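Long-range contacts in taurine:2-oxoglutarate aminotransferase (Bifidobacterium kashiwanohense PV20-2, PDB 6JIX), which probably catalyses the pyridoxal-phosphate-dependent transfer of the amino group of taurine to 2-oxoglutarate: residues K34-G38 and L61-L65; K125-M129 and V307-G311; P134-S138 and A214-M218; L347-L351 and L433-D437; L369-I375 and T414-P420. All coordinates share one frame; numbering follows the deposited sequence.

The five contacts form two touching pairs and one separate contact. Contacts 2 and 3 meet where Arg128 NE lies 2.7 Å from Pro134 O, a probable hydrogen bond, so helix 116-131 is tied to the strand that follows it. Contacts 4 and 5 meet through Leu351 CD1, 3.3 Å from Ser371 OG, where helix 336-357 lies against the sheet containing strand 370-376. Contact 1 stands apart, its nearest atoms about 7 Å from those of contact 5. Several contacts approach the ligands: the side chain of Phe370 in contact 5 comes within about 7 Å of pyridoxal phosphate, that of Leu217 in contact 3 within about 8 Å, and His63 in contact 1 lies about 7 Å from a bound glutamate.

Contact 1 of 5, residues K34-G38 and L61-L65; sequences KKADG and LGHEL
Gly38 and His63 form a single antiparallel bridge of the hydrogen-bonded kind, with CA atoms 4.6 Å apart, where the end of strand 33-37 meets the loop ahead of helix 66-78. Gly38 N donates to His63 O at 2.8 Å, and His63 N returns a bond to Gly38 O at 2.6 Å. Both bonds are somewhat bent, with angles at the hydrogen of 146° and 147°.

Beside this bridge the CB of His63 points toward 34-38 and touches the methyl carbon of Ala36 at 3.7 Å. The imidazole lies obliquely against Ala36 CB and Gly38 O, its CD2 3.2 Å from Gly38 O. CG stands beside the backbone N and anti to the carbonyl carbon (chi1 -57°), while NE2 bonds to Asp51 OD2, which fixes the rotation of the imidazole. Glu64 reaches over in another direction: its CG sits 3.1 Å from Ala36 O, and the bend at chi2 carries the carboxylate toward Lys35. There Lys35 NZ and Glu64 OE1 make a long salt bridge of 3.7 Å, the two side chains crossing at about a right angle. Both charged ends also have weak hydrogen bonds to the second subunit, Lys35 NZ to Asn78 O and Glu64 OE2 to Cys80 N of that subunit.

The arrangement is a single beta bridge joining the outermost strand 33-37 of a four-stranded mixed sheet to the loop before helix 66-78 at the dimer interface, and through Asp51 it adjoins a pocket holding bound glutamate.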
# COMPACT_ATOMS: atom_id res chain seq x y z
N LYS A 34 -8.83 -10.58 21.06
CA LYS A 34 -10.28 -10.55 20.96
C LYS A 34 -10.84 -9.14 20.92
O LYS A 34 -11.88 -8.91 20.28
CB LYS A 34 -10.89 -11.33 22.13
CG LYS A 34 -12.36 -11.06 22.46
CD LYS A 34 -12.90 -12.17 23.36
CE LYS A 34 -14.42 -12.26 23.33
NZ LYS A 34 -14.98 -11.46 24.47
N LYS A 35 -10.17 -8.19 21.58
CA LYS A 35 -10.71 -6.85 21.78
C LYS A 35 -9.56 -5.92 22.14
O LYS A 35 -8.54 -6.34 22.69
CB LYS A 35 -11.79 -6.87 22.88
CG LYS A 35 -12.16 -5.51 23.48
CD LYS A 35 -13.39 -4.90 22.81
CE LYS A 35 -13.33 -3.37 22.79
NZ LYS A 35 -14.48 -2.73 22.08
N ALA A 36 -9.73 -4.64 21.80
CA ALA A 36 -8.79 -3.59 22.20
C ALA A 36 -9.58 -2.35 22.60
O ALA A 36 -10.67 -2.10 22.08
CB ALA A 36 -7.82 -3.21 21.07
N ASP A 37 -9.01 -1.58 23.54
CA ASP A 37 -9.65 -0.37 24.03
C ASP A 37 -8.70 0.50 24.85
O ASP A 37 -8.00 0.02 25.75
CB ASP A 37 -10.90 -0.75 24.85
CG ASP A 37 -11.61 0.46 25.39
OD1 ASP A 37 -11.96 1.36 24.60
OD2 ASP A 37 -11.78 0.52 26.62
N GLY A 38 -8.65 1.80 24.54
CA GLY A 38 -7.70 2.65 25.22
C GLY A 38 -6.29 2.18 24.94
O GLY A 38 -5.90 1.94 23.79
N LEU A 61 -3.53 7.40 19.41
CA LEU A 61 -4.62 7.81 20.30
C LEU A 61 -5.26 6.63 21.02
O LEU A 61 -6.44 6.68 21.37
CB LEU A 61 -5.68 8.59 19.52
CG LEU A 61 -5.18 9.92 18.97
CD1 LEU A 61 -6.26 10.63 18.18
CD2 LEU A 61 -4.68 10.78 20.13
N GLY A 62 -4.49 5.57 21.28
CA GLY A 62 -5.05 4.38 21.87
C GLY A 62 -5.94 3.65 20.88
O GLY A 62 -5.92 3.89 19.68
N HIS A 63 -6.73 2.73 21.43
CA HIS A 63 -7.62 1.89 20.64
C HIS A 63 -9.08 2.27 20.87
O HIS A 63 -9.47 2.68 21.97
CB HIS A 63 -7.37 0.42 20.98
CG HIS A 63 -5.94 0.00 20.76
ND1 HIS A 63 -5.41 -0.20 19.51
CD2 HIS A 63 -4.94 -0.22 21.64
CE1 HIS A 63 -4.14 -0.56 19.62
NE2 HIS A 63 -3.83 -0.58 20.91
N GLU A 64 -9.88 2.15 19.81
CA GLU A 64 -11.33 2.35 19.88
C GLU A 64 -11.70 3.74 20.38
O GLU A 64 -12.80 3.95 20.90
CB GLU A 64 -11.99 1.28 20.75
CG GLU A 64 -11.96 -0.10 20.12
CD GLU A 64 -12.93 -0.24 18.99
OE1 GLU A 64 -14.13 -0.37 19.28
OE2 GLU A 64 -12.51 -0.22 17.81
N LEU A 65 -10.80 4.70 20.21
CA LEU A 65 -11.12 6.07 20.54
C LEU A 65 -12.44 6.45 19.89
O LEU A 65 -12.54 6.43 18.66
CB LEU A 65 -10.01 7.01 20.06
CG LEU A 65 -10.21 8.43 20.57
CD1 LEU A 65 -9.47 8.60 21.87
CD2 LEU A 65 -9.74 9.43 19.52
O HOH W 1 -12.64 3.50 23.69

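Contact 2 of 5, residues K125-M129 and V307-G311; sequences KMARM and VLQCG
Cys310 SG is surrounded by three side chains of helix 116-131: Met129 CE at 3.9 Å, Lys125 CB at 4.0 Å and Met126 CG at 4.1 Å. The thiol therefore fits against one side of a helical turn, with residues i, i+1 and i+4 around it. Its placement follows from a chi1 of -64°, which sets SG anti to the carbonyl carbon. Next to it, Met126 SD meets Leu308 CD1 at 4.0 Å. Met129 SD lies 4.0 Å from Gln309 CB, and the bend at chi3 turns the CE methyl toward Cys310 SG; the Met129 and Gln309 side chains cross at about a right angle.

The polar part is slight. Lys125 NZ gives only a weak hydrogen bond to Gln309 O at 3.4 Å, and its stronger partner is Ser146 O of the second subunit. Gln309 is the centre of an inverse gamma turn, closed by Cys310 N to Leu308 O at 2.8 Å, and its carbonyl faces Lys125 NZ. The loop runs into Leu312, which lines a glutamate pocket, and Thr313, a pyridoxal phosphate-binding residue, consistent with a class-III aminotransferase loop reaching the other subunit's cofactor. Farther out, Phe303 of helix 297-305 packs on Met126, Met129 and Leu308, while Phe111 of strand 107-113 backs Leu308 and Cys310. Gly311 O accepts a hydrogen bond from Ser146 OG of the second subunit.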
# COMPACT_ATOMS: atom_id res chain seq x y z
N LYS A 125 9.81 8.89 -6.37
CA LYS A 125 9.46 9.12 -7.77
C LYS A 125 9.33 10.61 -8.06
O LYS A 125 9.80 11.09 -9.10
CB LYS A 125 8.16 8.41 -8.14
CG LYS A 125 8.34 6.94 -8.46
CD LYS A 125 7.01 6.20 -8.48
CE LYS A 125 6.38 6.22 -9.85
NZ LYS A 125 4.95 5.77 -9.77
N MET A 126 8.67 11.34 -7.16
CA MET A 126 8.47 12.77 -7.37
C MET A 126 9.80 13.53 -7.34
O MET A 126 10.03 14.42 -8.17
CB MET A 126 7.50 13.30 -6.31
CG MET A 126 6.13 12.62 -6.31
SD MET A 126 4.91 13.52 -5.32
CE MET A 126 4.86 12.59 -3.81
N ALA A 127 10.70 13.17 -6.42
CA ALA A 127 11.98 13.87 -6.36
C ALA A 127 12.77 13.66 -7.65
O ALA A 127 13.38 14.59 -8.17
CB ALA A 127 12.79 13.42 -5.14
N ARG A 128 12.77 12.44 -8.18
CA ARG A 128 13.45 12.20 -9.44
C ARG A 128 12.81 13.00 -10.58
O ARG A 128 13.52 13.56 -11.42
CB ARG A 128 13.46 10.70 -9.76
CG ARG A 128 14.64 9.94 -9.18
CD ARG A 128 14.29 8.48 -8.92
NE ARG A 128 15.45 7.71 -8.46
CZ ARG A 128 15.45 6.40 -8.23
NH1 ARG A 128 14.33 5.69 -8.40
NH2 ARG A 128 16.56 5.79 -7.83
N MET A 129 11.47 13.09 -10.59
CA MET A 129 10.78 13.86 -11.62
C MET A 129 11.03 15.35 -11.47
O MET A 129 11.29 16.05 -12.46
CB MET A 129 9.27 13.57 -11.58
CG MET A 129 8.79 12.40 -12.46
SD MET A 129 7.00 12.08 -12.33
CE MET A 129 6.95 10.84 -11.06
N VAL A 307 2.66 16.41 -15.68
CA VAL A 307 1.78 15.35 -15.21
C VAL A 307 2.44 14.64 -14.04
O VAL A 307 3.61 14.23 -14.12
CB VAL A 307 1.45 14.39 -16.36
CG1 VAL A 307 0.78 13.15 -15.82
CG2 VAL A 307 0.57 15.07 -17.37
N LEU A 308 1.71 14.50 -12.94
CA LEU A 308 2.17 13.68 -11.82
C LEU A 308 2.01 12.21 -12.21
O LEU A 308 0.93 11.64 -12.10
CB LEU A 308 1.37 14.00 -10.56
CG LEU A 308 1.69 13.10 -9.37
CD1 LEU A 308 3.12 13.37 -8.94
CD2 LEU A 308 0.74 13.36 -8.23
N GLN A 309 3.11 11.57 -12.62
CA GLN A 309 3.06 10.17 -13.04
C GLN A 309 3.15 9.22 -11.84
O GLN A 309 3.98 8.31 -11.78
CB GLN A 309 4.15 9.91 -14.07
CG GLN A 309 4.07 10.81 -15.32
CD GLN A 309 2.92 10.43 -16.29
OE1 GLN A 309 1.97 9.74 -15.92
NE2 GLN A 309 3.02 10.90 -17.53
N CYS A 310 2.23 9.43 -10.89
CA CYS A 310 2.05 8.63 -9.69
C CYS A 310 0.57 8.40 -9.49
O CYS A 310 -0.25 9.26 -9.83
CB CYS A 310 2.59 9.31 -8.44
SG CYS A 310 4.36 9.60 -8.44
N GLY A 311 0.23 7.28 -8.88
CA GLY A 311 -1.17 6.97 -8.66
C GLY A 311 -1.34 5.61 -8.01
O GLY A 311 -0.44 4.77 -8.01

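Contact 3 of 5, residues P134-S138 and A214-M218; sequences PKIFS and AAILM
Phe137 and Ile216 pair in parallel at a CA separation of 4.6 Å, and the axes of strands 135-138 and 214-218 diverge by 22°. Phe137 is bonded through both of its backbone polar groups: its N reaches Ala215 O at 2.9 Å and its O receives Leu217 N at 2.8 Å, the latter nearly straight at 173°. One step earlier, Ala214 N donates to Lys135 O at 2.7 Å, in the carbonyl plane.

Side chains alternate between two faces. On the face of Ile136, Ser138, Ala215 and Leu217, the far methyl Ile136 CD1 folds across to Ala215 CB at 3.9 Å, because CG1 lies beside the backbone N (chi1 -59°) and chi2 bends again in the same sense; Ile136 CG2 instead comes near Leu217 CB at 4.4 Å. Ser138 CB touches Leu217 O at 3.4 Å, while its hydroxyl bonds to Ala153 O. Leu217 packs against His144 of the pyridoxal phosphate pocket. Helix 116-131 covers this face, with Ile124 and Arg128 against Ile136 and Ala127 against Ala215.

The two strands are neighbours in the central seven-stranded sheet, parallel except for strand 291-296, that marks the large domain of fold-type I pyridoxal-phosphate enzymes. On its other face, Phe137 CB meets Ile216 CG1 at 3.7 Å, and the phenyl ring leads away from strand 214-218 to lie among Leu201, Gln204 and Leu205 of helix 190-208. Lys135 NZ pairs with Glu208.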
# COMPACT_ATOMS: atom_id res chain seq x y z
N PRO A 134 18.98 11.28 -10.90
CA PRO A 134 18.61 9.87 -10.68
C PRO A 134 18.76 9.35 -9.25
O PRO A 134 18.02 8.44 -8.86
CB PRO A 134 19.57 9.13 -11.62
CG PRO A 134 20.80 10.01 -11.67
CD PRO A 134 20.34 11.44 -11.45
N LYS A 135 19.68 9.90 -8.46
CA LYS A 135 20.15 9.24 -7.25
C LYS A 135 19.38 9.66 -6.00
O LYS A 135 19.00 10.83 -5.85
CB LYS A 135 21.64 9.54 -7.03
CG LYS A 135 22.56 8.73 -7.92
CD LYS A 135 24.00 9.19 -7.79
CE LYS A 135 24.78 8.94 -9.08
NZ LYS A 135 26.24 8.77 -8.83
N ILE A 136 19.20 8.70 -5.09
CA ILE A 136 18.60 8.91 -3.77
C ILE A 136 19.65 8.53 -2.73
O ILE A 136 20.17 7.40 -2.77
CB ILE A 136 17.33 8.07 -3.56
CG1 ILE A 136 16.26 8.39 -4.61
CG2 ILE A 136 16.85 8.21 -2.12
CD1 ILE A 136 15.65 9.78 -4.50
N PHE A 137 19.96 9.45 -1.82
CA PHE A 137 20.78 9.13 -0.65
C PHE A 137 19.88 8.78 0.53
O PHE A 137 18.88 9.46 0.78
CB PHE A 137 21.67 10.33 -0.27
CG PHE A 137 23.03 10.33 -0.93
CD1 PHE A 137 23.15 10.14 -2.30
CD2 PHE A 137 24.17 10.53 -0.18
CE1 PHE A 137 24.40 10.13 -2.91
CE2 PHE A 137 25.44 10.53 -0.78
CZ PHE A 137 25.55 10.33 -2.15
N SER A 138 20.26 7.74 1.27
CA SER A 138 19.53 7.43 2.49
C SER A 138 20.46 6.74 3.48
O SER A 138 21.54 6.25 3.11
CB SER A 138 18.29 6.57 2.23
OG SER A 138 18.60 5.48 1.39
N ALA A 214 18.93 13.49 -6.46
CA ALA A 214 17.61 14.13 -6.44
C ALA A 214 17.16 14.44 -5.02
O ALA A 214 16.55 15.48 -4.78
CB ALA A 214 16.58 13.23 -7.12
N ALA A 215 17.48 13.56 -4.08
CA ALA A 215 16.93 13.70 -2.74
C ALA A 215 17.80 12.95 -1.73
O ALA A 215 18.38 11.90 -2.03
CB ALA A 215 15.49 13.17 -2.68
N ILE A 216 17.86 13.50 -0.53
CA ILE A 216 18.31 12.78 0.64
C ILE A 216 17.07 12.42 1.44
O ILE A 216 16.27 13.30 1.79
CB ILE A 216 19.28 13.62 1.48
CG1 ILE A 216 20.61 13.78 0.74
CG2 ILE A 216 19.50 12.98 2.85
CD1 ILE A 216 21.62 14.56 1.56
N LEU A 217 16.90 11.13 1.71
CA LEU A 217 15.72 10.64 2.42
C LEU A 217 16.14 10.11 3.79
O LEU A 217 16.96 9.19 3.88
CB LEU A 217 15.03 9.55 1.60
CG LEU A 217 14.06 8.60 2.30
CD1 LEU A 217 12.82 9.34 2.81
CD2 LEU A 217 13.67 7.51 1.33
N MET A 218 15.59 10.70 4.86
CA MET A 218 15.94 10.25 6.20
C MET A 218 14.73 10.33 7.12
O MET A 218 13.90 11.23 6.99
CB MET A 218 17.15 10.97 6.82
CG MET A 218 17.40 12.37 6.43
SD MET A 218 19.17 12.76 6.63
CE MET A 218 19.55 12.27 8.31

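Contact 4 of 5, residues L347-L351 and L433-D437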
# COMPACT_ATOMS: atom_id res chain seq x y z
N LEU A 347 8.46 9.90 31.65
CA LEU A 347 9.11 8.75 31.04
C LEU A 347 10.63 8.96 30.95
O LEU A 347 11.40 8.08 31.33
CB LEU A 347 8.49 8.48 29.66
CG LEU A 347 9.13 7.40 28.78
CD1 LEU A 347 8.84 6.02 29.32
CD2 LEU A 347 8.63 7.54 27.37
N LYS A 348 11.07 10.14 30.48
CA LYS A 348 12.50 10.39 30.33
C LYS A 348 13.27 10.19 31.63
O LYS A 348 14.23 9.39 31.64
CB LYS A 348 12.70 11.80 29.76
CG LYS A 348 14.12 12.10 29.36
CD LYS A 348 14.17 13.31 28.45
CE LYS A 348 15.59 13.58 27.97
NZ LYS A 348 16.36 14.47 28.89
N PRO A 349 12.93 10.85 32.75
CA PRO A 349 13.65 10.60 34.00
C PRO A 349 13.59 9.15 34.46
O PRO A 349 14.57 8.63 35.01
CB PRO A 349 12.95 11.52 35.00
CG PRO A 349 12.28 12.56 34.14
CD PRO A 349 11.85 11.84 32.93
N PHE A 350 12.49 8.45 34.23
CA PHE A 350 12.44 7.05 34.63
C PHE A 350 13.46 6.23 33.86
O PHE A 350 14.16 5.39 34.43
CB PHE A 350 11.04 6.47 34.46
CG PHE A 350 10.98 4.99 34.72
CD1 PHE A 350 10.92 4.50 36.02
CD2 PHE A 350 11.04 4.07 33.66
CE1 PHE A 350 10.89 3.13 36.26
CE2 PHE A 350 11.01 2.70 33.90
CZ PHE A 350 10.94 2.23 35.19
N LEU A 351 13.53 6.43 32.53
CA LEU A 351 14.47 5.66 31.73
C LEU A 351 15.92 6.06 32.04
O LEU A 351 16.80 5.20 32.11
CB LEU A 351 14.18 5.84 30.24
CG LEU A 351 12.83 5.39 29.67
CD1 LEU A 351 12.60 6.07 28.33
CD2 LEU A 351 12.75 3.87 29.55
N LEU A 433 5.58 1.20 34.18
CA LEU A 433 7.04 1.29 34.19
C LEU A 433 7.69 0.36 35.20
O LEU A 433 8.73 -0.24 34.87
CB LEU A 433 7.47 2.74 34.42
CG LEU A 433 7.13 3.59 33.19
CD1 LEU A 433 7.61 5.02 33.34
CD2 LEU A 433 7.71 2.95 31.92
N PRO A 434 7.15 0.17 36.41
CA PRO A 434 7.73 -0.84 37.31
C PRO A 434 7.89 -2.22 36.67
O PRO A 434 8.79 -2.97 37.06
CB PRO A 434 6.75 -0.85 38.49
CG PRO A 434 6.23 0.58 38.51
CD PRO A 434 6.09 0.96 37.08
N LYS A 435 7.05 -2.59 35.70
CA LYS A 435 7.23 -3.88 35.03
C LYS A 435 8.52 -3.90 34.20
O LYS A 435 9.17 -4.95 34.07
CB LYS A 435 5.99 -4.20 34.17
N LEU A 436 8.90 -2.75 33.62
CA LEU A 436 10.15 -2.67 32.88
C LEU A 436 11.34 -2.77 33.82
O LEU A 436 12.33 -3.44 33.52
CB LEU A 436 10.19 -1.36 32.09
CG LEU A 436 11.45 -1.00 31.31
CD1 LEU A 436 11.76 -2.02 30.19
CD2 LEU A 436 11.28 0.40 30.74
N ASP A 437 11.25 -2.10 34.98
CA ASP A 437 12.31 -2.19 35.98
C ASP A 437 12.48 -3.62 36.47
O ASP A 437 13.60 -4.11 36.61
CB ASP A 437 12.00 -1.24 37.14
CG ASP A 437 13.02 -1.33 38.25
OD1 ASP A 437 12.78 -2.09 39.22
OD2 ASP A 437 14.06 -0.64 38.17
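Phe350 crosses to Leu433 from its first side-chain atom, with CB 3.9 Å from Leu433 CD1. The next atom, CG, sits 3.6 Å from the same methyl, and CD2 shares it. With CG anti to the backbone N (chi1 173°), the ring extends straight toward helix 426-447. There the face of the ring receives Leu433 CB, whose distance to the ring centroid is 3.6 Å at only 15° from the normal, a CH-pi contact. The two side chains slide past each other in opposite directions, so the leucine's CB lies over the ring and its CD1 methyl reaches back to the ring's root. On the rim, CE2 meets Leu436 CD2 at 3.9 Å, this methyl standing at the edge in the ring plane. CZ, the tip, lies 3.3 Å from Leu433 O and 4.1 Å from Asp437 CB.

Cutting this side chain back to an alanine would probably leave Leu433 without the ring beneath its CB and open a gap between the helices that Leu436 and Asp437 now border.

Leu351 CD2 also touches Leu436 CD2, at 4.0 Å. Across the contact, the short axes run 11.6 Å apart at 17°, a near-parallel pair bridged by long side chains. Asp437 OD1 makes a salt bridge to Lys357 and OD2 a hydrogen bond to His358. Beneath both helices lies the three-stranded antiparallel sheet: Leu347 and Leu351 pack on Cys366 and Ser371, and all of Leu347, Leu351 and Leu436 rest on Ile418.

Contact 5 of 5, residues L369-I375 and T414-P420; sequences LFSALTI and TNINICP
Thr414 OG1 is gripped twice: it donates to Ile375 O at 2.8 Å, in the carbonyl plane, and is bonded to Ala386 N. Placing the hydroxyl anti to its own backbone N (chi1 -154°) aims it at that carbonyl, while CG2 meets Thr374 CG2 at 3.6 Å. A valine here would probably leave Ile375 O and Ala386 N without their hydroxyl partner and let this end of the strand pair move more freely.

An antiparallel ladder continues toward Ser371 and Ile418. Ile375 N bonds to Thr414 O at 3.0 Å, and Leu373 and Ile416 exchange two bonds. Ile418 N donates to Ser371 O at 2.9 Å from above the carbonyl plane, whereas Ser371 OG reaches Ile418 O at 2.6 Å on a lone pair.

Cys419 SG lies 3.7 Å from Phe370 CD1, an oblique sulfur-aromatic approach. Ile375 CG1 and Ile416 CG1 touch at 3.8 Å; both isoleucines also touch Met395, and Ile416 touches Met399.

The pair supplies the middle strand and one outer strand of the three-stranded antiparallel sheet in the C-terminal small domain of class-III aminotransferases, with Phe370 against Met255 of the pyridoxal phosphate pocket and Asn417 O bonded to glutamate-binding Thr409.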
# COMPACT_ATOMS: atom_id res chain seq x y z
N LEU A 369 6.84 10.80 23.83
CA LEU A 369 6.62 9.41 24.16
C LEU A 369 7.29 8.50 23.12
O LEU A 369 6.75 7.47 22.74
CB LEU A 369 5.13 9.12 24.33
CG LEU A 369 4.54 9.81 25.57
CD1 LEU A 369 3.02 9.74 25.60
CD2 LEU A 369 5.12 9.21 26.83
N PHE A 370 8.47 8.91 22.66
CA PHE A 370 9.29 8.22 21.66
C PHE A 370 10.63 7.91 22.32
O PHE A 370 11.50 8.78 22.42
CB PHE A 370 9.45 9.10 20.42
CG PHE A 370 9.77 8.35 19.15
CD1 PHE A 370 9.23 7.09 18.91
CD2 PHE A 370 10.60 8.92 18.19
CE1 PHE A 370 9.53 6.40 17.72
CE2 PHE A 370 10.90 8.24 17.01
CZ PHE A 370 10.37 6.98 16.77
N SER A 371 10.84 6.66 22.74
CA SER A 371 11.93 6.36 23.65
C SER A 371 12.42 4.94 23.45
O SER A 371 11.70 4.08 22.94
CB SER A 371 11.49 6.55 25.11
OG SER A 371 10.87 5.37 25.60
N ALA A 372 13.67 4.70 23.87
CA ALA A 372 14.29 3.39 23.75
C ALA A 372 15.46 3.26 24.72
O ALA A 372 16.10 4.25 25.09
CB ALA A 372 14.78 3.13 22.31
N LEU A 373 15.73 2.03 25.11
CA LEU A 373 16.89 1.68 25.93
C LEU A 373 17.86 0.84 25.11
O LEU A 373 17.44 -0.11 24.42
CB LEU A 373 16.46 0.92 27.18
CG LEU A 373 15.50 1.65 28.12
CD1 LEU A 373 15.19 0.78 29.33
CD2 LEU A 373 16.04 3.02 28.54
N THR A 374 19.15 1.18 25.17
CA THR A 374 20.19 0.32 24.62
C THR A 374 20.61 -0.69 25.68
O THR A 374 21.13 -0.32 26.74
CB THR A 374 21.39 1.12 24.13
OG1 THR A 374 20.97 2.05 23.12
CG2 THR A 374 22.39 0.17 23.53
N ILE A 375 20.38 -1.97 25.39
CA ILE A 375 20.70 -3.07 26.30
C ILE A 375 22.10 -3.57 25.98
O ILE A 375 22.44 -3.82 24.82
CB ILE A 375 19.66 -4.19 26.17
CG1 ILE A 375 18.25 -3.61 26.32
CG2 ILE A 375 19.90 -5.26 27.20
CD1 ILE A 375 18.07 -2.74 27.55
N THR A 414 19.49 -4.12 19.41
CA THR A 414 19.85 -4.26 20.81
C THR A 414 18.98 -3.36 21.69
O THR A 414 19.39 -3.02 22.81
CB THR A 414 21.35 -3.94 21.01
OG1 THR A 414 21.87 -4.60 22.17
CG2 THR A 414 21.61 -2.45 21.18
N ASN A 415 17.79 -2.98 21.21
CA ASN A 415 16.97 -1.98 21.87
C ASN A 415 15.63 -2.53 22.33
O ASN A 415 15.08 -3.47 21.75
CB ASN A 415 16.71 -0.79 20.96
CG ASN A 415 17.97 -0.26 20.37
OD1 ASN A 415 18.31 -0.58 19.22
ND2 ASN A 415 18.72 0.50 21.16
N ILE A 416 15.12 -1.90 23.38
CA ILE A 416 13.74 -2.00 23.79
C ILE A 416 13.10 -0.65 23.54
O ILE A 416 13.62 0.39 23.98
CB ILE A 416 13.60 -2.41 25.27
CG1 ILE A 416 14.48 -3.63 25.57
CG2 ILE A 416 12.17 -2.75 25.56
CD1 ILE A 416 14.41 -4.12 26.98
N ASN A 417 12.00 -0.65 22.79
CA ASN A 417 11.24 0.57 22.61
C ASN A 417 10.28 0.77 23.76
O ASN A 417 9.76 -0.19 24.34
CB ASN A 417 10.44 0.54 21.30
CG ASN A 417 11.33 0.38 20.09
OD1 ASN A 417 12.41 0.97 20.03
ND2 ASN A 417 10.87 -0.40 19.10
N ILE A 418 10.04 2.03 24.09
CA ILE A 418 8.92 2.40 24.95
C ILE A 418 8.24 3.56 24.23
O ILE A 418 8.74 4.69 24.23
CB ILE A 418 9.35 2.76 26.37
CG1 ILE A 418 10.06 1.57 27.01
CG2 ILE A 418 8.12 3.12 27.19
CD1 ILE A 418 11.60 1.63 26.93
N CYS A 419 7.11 3.27 23.58
CA CYS A 419 6.36 4.24 22.79
C CYS A 419 4.88 4.04 23.09
O CYS A 419 4.11 3.58 22.23
CB CYS A 419 6.65 4.07 21.30
SG CYS A 419 8.39 4.06 20.87
N PRO A 420 4.45 4.38 24.30
CA PRO A 420 3.05 4.15 24.70
C PRO A 420 2.11 5.11 24.00
O PRO A 420 2.53 6.16 23.49
CB PRO A 420 3.07 4.39 26.22
CG PRO A 420 4.21 5.37 26.41
CD PRO A 420 5.25 4.98 25.39